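Local coordinates for neuraminidase (Influenza A virus, PDB 4GDI), which is a neuraminidase-like tetrameric beta-propeller that may remove terminal sialic acids from glycoconjugates, although its putative active site has diverged, at residues A[126-138]-A[175-187]. Numbering follows the deposited sequence.
Sequences MIKYGEEVTDTFS and RIYELQNGTVQRW. With NAG (2-acetamido-2-deoxy-beta-D-glucopyranose), chain O.
The Q180–T183 turn of hairpin 175-187 packs against the outer hairpin 126-138, bringing the CA atoms of Y129 and G182 to 4.9 Å from each other. Strands 132-138 and 183-187 run at 50° to each other, 6.4 Å apart at closest, so side chains do most of the joining. In the first hairpin, T134 and D135 both face I127 in a classic beta bulge, and both direct their side chains toward hairpin 175-187, T134 to the turn and D135 to the strand after it. T134 OG1 donates to G182 O at 2.6 Å from above the carbonyl plane rather than on a lone pair; its chi1 of 45° turns the hydroxyl to that oxygen while CG2 packs near N181 O. D135 OD2 accepts V184 N through its anti lone pair (2.9 Å), and one water joins the same oxygen to V184 O. G182, at positive phi in this type I' turn, brings its bare CA close to Y129 and T134. Y129 lays one ring face on N181, whose CA stands 3.6 Å from the ring centroid in a CH-pi contact. A water joins Y129 OH to N181 OD1, D107 also binds that hydroxyl, and N181 ND2 carries the N-linked NAG. Farther along, F137 and Y177 form an offset stack with planes 8° apart, while W187 CB lies over the opposite face of Y177, toward its rim. Between these aromatic contacts, I127 CD1 meets L179 CD2 tip to tip at 3.9 Å, an apolar filling suited to branched aliphatics. Such packing between outer hairpins of successive four-stranded antiparallel sheets is characteristic of adjoining blades in the neuraminidase beta-propeller.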
loop_
_atom_site.group_PDB
_atom_site.type_symbol
_atom_site.label_atom_id
_atom_site.label_comp_id
_atom_site.label_asym_id
_atom_site.label_seq_id
_atom_site.Cartn_x
_atom_site.Cartn_y
_atom_site.Cartn_z
ATOM N N MET A 126 -27.515 10.793 3.767
ATOM C CA MET A 126 -27.015 11.005 2.417
ATOM C C MET A 126 -26.484 9.700 1.839
ATOM O O MET A 126 -26.026 8.800 2.564
ATOM C CB MET A 126 -25.966 12.126 2.342
ATOM C CG MET A 126 -24.768 11.975 3.227
ATOM S SD MET A 126 -23.610 13.386 3.118
ATOM C CE MET A 126 -22.761 13.111 4.666
ATOM N N ILE A 127 -26.587 9.603 0.520
ATOM C CA ILE A 127 -26.237 8.403 -0.208
ATOM C C ILE A 127 -25.171 8.773 -1.209
ATOM O O ILE A 127 -25.272 9.794 -1.901
ATOM C CB ILE A 127 -27.461 7.834 -0.946
ATOM C CG1 ILE A 127 -28.628 7.708 0.036
ATOM C CG2 ILE A 127 -27.119 6.500 -1.603
ATOM C CD1 ILE A 127 -29.904 7.192 -0.584
ATOM N N LYS A 128 -24.140 7.943 -1.267
ATOM C CA LYS A 128 -23.061 8.097 -2.233
ATOM C C LYS A 128 -23.029 6.869 -3.137
ATOM O O LYS A 128 -23.126 5.729 -2.657
ATOM C CB LYS A 128 -21.743 8.247 -1.473
ATOM C CG LYS A 128 -20.593 8.843 -2.253
ATOM C CD LYS A 128 -19.440 9.130 -1.297
ATOM C CE LYS A 128 -18.121 9.381 -2.023
ATOM N NZ LYS A 128 -16.947 9.281 -1.103
ATOM N N TYR A 129 -22.925 7.091 -4.442
ATOM C CA TYR A 129 -22.740 5.993 -5.382
ATOM C C TYR A 129 -21.410 6.262 -6.081
ATOM O O TYR A 129 -21.244 7.287 -6.726
ATOM C CB TYR A 129 -23.895 5.935 -6.385
ATOM C CG TYR A 129 -23.868 4.718 -7.262
ATOM C CD1 TYR A 129 -24.157 3.468 -6.747
ATOM C CD2 TYR A 129 -23.553 4.814 -8.612
ATOM C CE1 TYR A 129 -24.136 2.349 -7.541
ATOM C CE2 TYR A 129 -23.532 3.697 -9.417
ATOM C CZ TYR A 129 -23.820 2.470 -8.879
ATOM O OH TYR A 129 -23.789 1.349 -9.670
ATOM N N GLY A 130 -20.453 5.357 -5.936
ATOM C CA GLY A 130 -19.084 5.666 -6.316
ATOM C C GLY A 130 -18.566 6.904 -5.592
ATOM O O GLY A 130 -18.665 7.005 -4.363
ATOM N N GLU A 131 -18.037 7.850 -6.369
ATOM C CA GLU A 131 -17.441 9.092 -5.870
ATOM C C GLU A 131 -18.513 10.150 -5.576
ATOM O O GLU A 131 -18.249 11.172 -4.941
ATOM C CB GLU A 131 -16.467 9.618 -6.941
ATOM C CG GLU A 131 -15.722 10.927 -6.634
ATOM C CD GLU A 131 -14.814 11.390 -7.799
ATOM O OE1 GLU A 131 -14.048 10.568 -8.341
ATOM O OE2 GLU A 131 -14.863 12.579 -8.177
ATOM N N GLU A 132 -19.737 9.867 -6.008
ATOM C CA GLU A 132 -20.768 10.886 -6.197
ATOM C C GLU A 132 -21.887 10.845 -5.131
ATOM O O GLU A 132 -22.559 9.825 -4.969
ATOM C CB GLU A 132 -21.356 10.657 -7.603
ATOM C CG GLU A 132 -22.402 11.642 -8.081
ATOM C CD GLU A 132 -22.888 11.355 -9.527
ATOM O OE1 GLU A 132 -22.461 10.352 -10.156
ATOM O OE2 GLU A 132 -23.706 12.147 -10.036
ATOM N N VAL A 133 -22.090 11.946 -4.408
ATOM C CA VAL A 133 -23.263 12.060 -3.549
ATOM C C VAL A 133 -24.487 12.184 -4.458
ATOM O O VAL A 133 -24.578 13.100 -5.275
ATOM C CB VAL A 133 -23.185 13.260 -2.591
ATOM C CG1 VAL A 133 -24.481 13.403 -1.801
ATOM C CG2 VAL A 133 -22.027 13.100 -1.639
ATOM N N THR A 134 -25.409 11.240 -4.329
ATOM C CA THR A 134 -26.491 11.087 -5.290
ATOM C C THR A 134 -27.876 11.372 -4.716
ATOM O O THR A 134 -28.843 11.529 -5.461
ATOM C CB THR A 134 -26.505 9.662 -5.835
ATOM O OG1 THR A 134 -26.342 8.742 -4.743
ATOM C CG2 THR A 134 -25.394 9.476 -6.833
ATOM N N ASP A 135 -27.993 11.419 -3.398
ATOM C CA ASP A 135 -29.306 11.651 -2.809
ATOM C C ASP A 135 -29.214 11.928 -1.325
ATOM O O ASP A 135 -28.231 11.576 -0.669
ATOM C CB ASP A 135 -30.233 10.450 -3.064
ATOM C CG ASP A 135 -31.649 10.871 -3.448
ATOM O OD1 ASP A 135 -32.018 12.035 -3.182
ATOM O OD2 ASP A 135 -32.392 10.039 -4.014
ATOM N N THR A 136 -30.246 12.589 -0.819
ATOM C CA THR A 136 -30.381 12.877 0.595
ATOM C C THR A 136 -31.852 12.897 0.959
ATOM O O THR A 136 -32.708 13.168 0.104
ATOM C CB THR A 136 -29.849 14.269 0.935
ATOM O OG1 THR A 136 -30.625 15.246 0.230
ATOM C CG2 THR A 136 -28.393 14.400 0.547
ATOM N N PHE A 137 -32.143 12.619 2.227
ATOM C CA PHE A 137 -33.465 12.873 2.780
ATOM C C PHE A 137 -33.385 13.055 4.303
ATOM O O PHE A 137 -32.439 12.608 4.947
ATOM C CB PHE A 137 -34.462 11.778 2.378
ATOM C CG PHE A 137 -34.027 10.385 2.738
ATOM C CD1 PHE A 137 -34.354 9.841 3.962
ATOM C CD2 PHE A 137 -33.317 9.612 1.835
ATOM C CE1 PHE A 137 -33.966 8.542 4.297
ATOM C CE2 PHE A 137 -32.914 8.310 2.161
ATOM C CZ PHE A 137 -33.244 7.780 3.397
ATOM N N SER A 138 -34.376 13.737 4.863
ATOM C CA SER A 138 -34.355 14.130 6.271
ATOM C C SER A 138 -35.391 13.385 7.097
ATOM O O SER A 138 -36.369 12.874 6.565
ATOM C CB SER A 138 -34.630 15.631 6.387
ATOM O OG SER A 138 -33.643 16.388 5.716
ATOM N N ARG A 175 -38.885 1.830 7.326
ATOM C CA ARG A 175 -39.157 1.879 5.902
ATOM C C ARG A 175 -38.123 1.079 5.112
ATOM O O ARG A 175 -36.939 1.082 5.451
ATOM C CB ARG A 175 -39.088 3.327 5.424
ATOM C CG ARG A 175 -40.147 4.229 6.001
ATOM C CD ARG A 175 -40.017 5.631 5.438
ATOM N NE ARG A 175 -41.167 6.449 5.792
ATOM C CZ ARG A 175 -41.373 7.687 5.358
ATOM N NH1 ARG A 175 -40.498 8.267 4.539
ATOM N NH2 ARG A 175 -42.463 8.341 5.744
ATOM N N ILE A 176 -38.575 0.405 4.058
ATOM C CA ILE A 176 -37.673 -0.128 3.056
ATOM C C ILE A 176 -37.471 0.942 2.002
ATOM O O ILE A 176 -38.443 1.484 1.467
ATOM C CB ILE A 176 -38.248 -1.347 2.332
ATOM C CG1 ILE A 176 -38.617 -2.439 3.322
ATOM C CG2 ILE A 176 -37.221 -1.872 1.319
ATOM C CD1 ILE A 176 -39.378 -3.584 2.690
ATOM N N TYR A 177 -36.215 1.249 1.707
ATOM C CA TYR A 177 -35.889 2.123 0.600
ATOM C C TYR A 177 -35.304 1.312 -0.559
ATOM O O TYR A 177 -34.437 0.462 -0.359
ATOM C CB TYR A 177 -34.897 3.184 1.059
ATOM C CG TYR A 177 -35.541 4.355 1.753
ATOM C CD1 TYR A 177 -35.888 4.298 3.099
ATOM C CD2 TYR A 177 -35.800 5.521 1.064
ATOM C CE1 TYR A 177 -36.477 5.382 3.730
ATOM C CE2 TYR A 177 -36.398 6.602 1.680
ATOM C CZ TYR A 177 -36.732 6.532 3.005
ATOM O OH TYR A 177 -37.307 7.628 3.599
ATOM N N GLU A 178 -35.789 1.555 -1.770
ATOM C CA GLU A 178 -35.157 0.983 -2.947
ATOM C C GLU A 178 -34.312 2.044 -3.649
ATOM O O GLU A 178 -34.815 3.119 -3.959
ATOM C CB GLU A 178 -36.192 0.443 -3.925
ATOM C CG GLU A 178 -35.555 -0.086 -5.189
ATOM C CD GLU A 178 -36.574 -0.546 -6.225
ATOM O OE1 GLU A 178 -37.786 -0.435 -5.965
ATOM O OE2 GLU A 178 -36.147 -1.019 -7.299
ATOM N N LEU A 179 -33.040 1.725 -3.902
ATOM C CA LEU A 179 -32.111 2.637 -4.563
ATOM C C LEU A 179 -31.632 2.053 -5.887
ATOM O O LEU A 179 -31.532 0.836 -6.040
ATOM C CB LEU A 179 -30.883 2.879 -3.682
ATOM C CG LEU A 179 -31.155 3.123 -2.207
ATOM C CD1 LEU A 179 -29.836 3.359 -1.470
ATOM C CD2 LEU A 179 -32.112 4.300 -2.043
ATOM N N GLN A 180 -31.354 2.933 -6.845
ATOM C CA GLN A 180 -30.642 2.565 -8.068
ATOM C C GLN A 180 -29.615 3.670 -8.342
ATOM O O GLN A 180 -29.934 4.859 -8.291
ATOM C CB GLN A 180 -31.617 2.375 -9.255
ATOM C CG GLN A 180 -32.420 1.082 -9.200
ATOM C CD GLN A 180 -33.361 0.894 -10.397
ATOM O OE1 GLN A 180 -33.059 1.318 -11.511
ATOM N NE2 GLN A 180 -34.497 0.245 -10.164
ATOM N N ASN A 181 -28.370 3.290 -8.592
ATOM C CA ASN A 181 -27.320 4.290 -8.719
ATOM C C ASN A 181 -27.406 5.322 -7.605
ATOM O O ASN A 181 -27.219 6.518 -7.841
ATOM C CB ASN A 181 -27.430 5.002 -10.071
ATOM C CG ASN A 181 -27.346 4.053 -11.231
ATOM O OD1 ASN A 181 -26.668 3.028 -11.155
ATOM N ND2 ASN A 181 -28.034 4.393 -12.323
ATOM N N GLY A 182 -27.704 4.873 -6.388
ATOM C CA GLY A 182 -27.660 5.759 -5.237
ATOM C C GLY A 182 -28.803 6.749 -5.151
ATOM O O GLY A 182 -28.742 7.710 -4.379
ATOM N N THR A 183 -29.862 6.494 -5.915
ATOM C CA THR A 183 -30.991 7.411 -6.008
ATOM C C THR A 183 -32.258 6.699 -5.558
ATOM O O THR A 183 -32.586 5.620 -6.072
ATOM C CB THR A 183 -31.187 7.895 -7.458
ATOM O OG1 THR A 183 -29.952 8.418 -7.965
ATOM C CG2 THR A 183 -32.262 8.977 -7.523
ATOM N N VAL A 184 -32.989 7.313 -4.638
ATOM C CA VAL A 184 -34.222 6.721 -4.143
ATOM C C VAL A 184 -35.232 6.587 -5.287
ATOM O O VAL A 184 -35.600 7.574 -5.917
ATOM C CB VAL A 184 -34.815 7.562 -3.005
ATOM C CG1 VAL A 184 -36.158 6.995 -2.556
ATOM C CG2 VAL A 184 -33.844 7.615 -1.845
ATOM N N GLN A 185 -35.664 5.354 -5.545
ATOM C CA GLN A 185 -36.693 5.075 -6.546
ATOM C C GLN A 185 -38.071 5.089 -5.911
ATOM O O GLN A 185 -39.007 5.684 -6.437
ATOM C CB GLN A 185 -36.444 3.715 -7.199
ATOM C CG GLN A 185 -35.053 3.603 -7.797
ATOM C CD GLN A 185 -34.832 4.609 -8.913
ATOM O OE1 GLN A 185 -35.423 4.497 -9.982
ATOM N NE2 GLN A 185 -33.982 5.597 -8.666
ATOM N N ARG A 186 -38.192 4.412 -4.784
ATOM C CA ARG A 186 -39.412 4.428 -4.008
ATOM C C ARG A 186 -39.119 3.908 -2.611
ATOM O O ARG A 186 -38.010 3.469 -2.319
ATOM C CB ARG A 186 -40.501 3.597 -4.684
ATOM C CG ARG A 186 -40.099 2.192 -4.944
ATOM C CD ARG A 186 -41.077 1.454 -5.844
ATOM N NE ARG A 186 -40.436 0.248 -6.345
ATOM C CZ ARG A 186 -41.063 -0.822 -6.818
ATOM N NH1 ARG A 186 -42.390 -0.872 -6.881
ATOM N NH2 ARG A 186 -40.342 -1.851 -7.238
ATOM N N TRP A 187 -40.109 4.003 -1.736
ATOM C CA TRP A 187 -39.984 3.441 -0.414
ATOM C C TRP A 187 -41.346 2.977 0.064
ATOM O O TRP A 187 -42.385 3.376 -0.467
ATOM C CB TRP A 187 -39.352 4.448 0.551
ATOM C CG TRP A 187 -40.062 5.764 0.629
ATOM C CD1 TRP A 187 -39.807 6.879 -0.109
ATOM C CD2 TRP A 187 -41.136 6.102 1.509
ATOM N NE1 TRP A 187 -40.662 7.891 0.248
ATOM C CE2 TRP A 187 -41.488 7.438 1.242
ATOM C CE3 TRP A 187 -41.837 5.404 2.493
ATOM C CZ2 TRP A 187 -42.504 8.090 1.926
ATOM C CZ3 TRP A 187 -42.845 6.050 3.170
ATOM C CH2 TRP A 187 -43.173 7.379 2.885
HETATM C C1 NAG O . -27.646 3.678 -13.521
HETATM C C2 NAG O . -28.818 3.812 -14.487
HETATM C C3 NAG O . -28.515 3.017 -15.761
HETATM C C4 NAG O . -27.218 3.540 -16.376
HETATM C C5 NAG O . -26.123 3.538 -15.317
HETATM C C6 NAG O . -24.843 4.155 -15.869
HETATM C C7 NAG O . -30.961 4.359 -13.439
HETATM C C8 NAG O . -32.413 4.050 -13.658
HETATM N N2 NAG O . -30.079 3.440 -13.856
HETATM O O3 NAG O . -29.576 3.131 -16.685
HETATM O O4 NAG O . -26.826 2.764 -17.494
HETATM O O5 NAG O . -26.533 4.255 -14.168
HETATM O O6 NAG O . -23.735 3.594 -15.196
HETATM O O7 NAG O . -30.639 5.415 -12.890
HETATM O O HOH W 1 -24.602 1.639 -12.159
HETATM O O HOH W 2 -29.383 10.918 -8.210
HETATM O O HOH W 3 -34.712 9.951 -5.471
#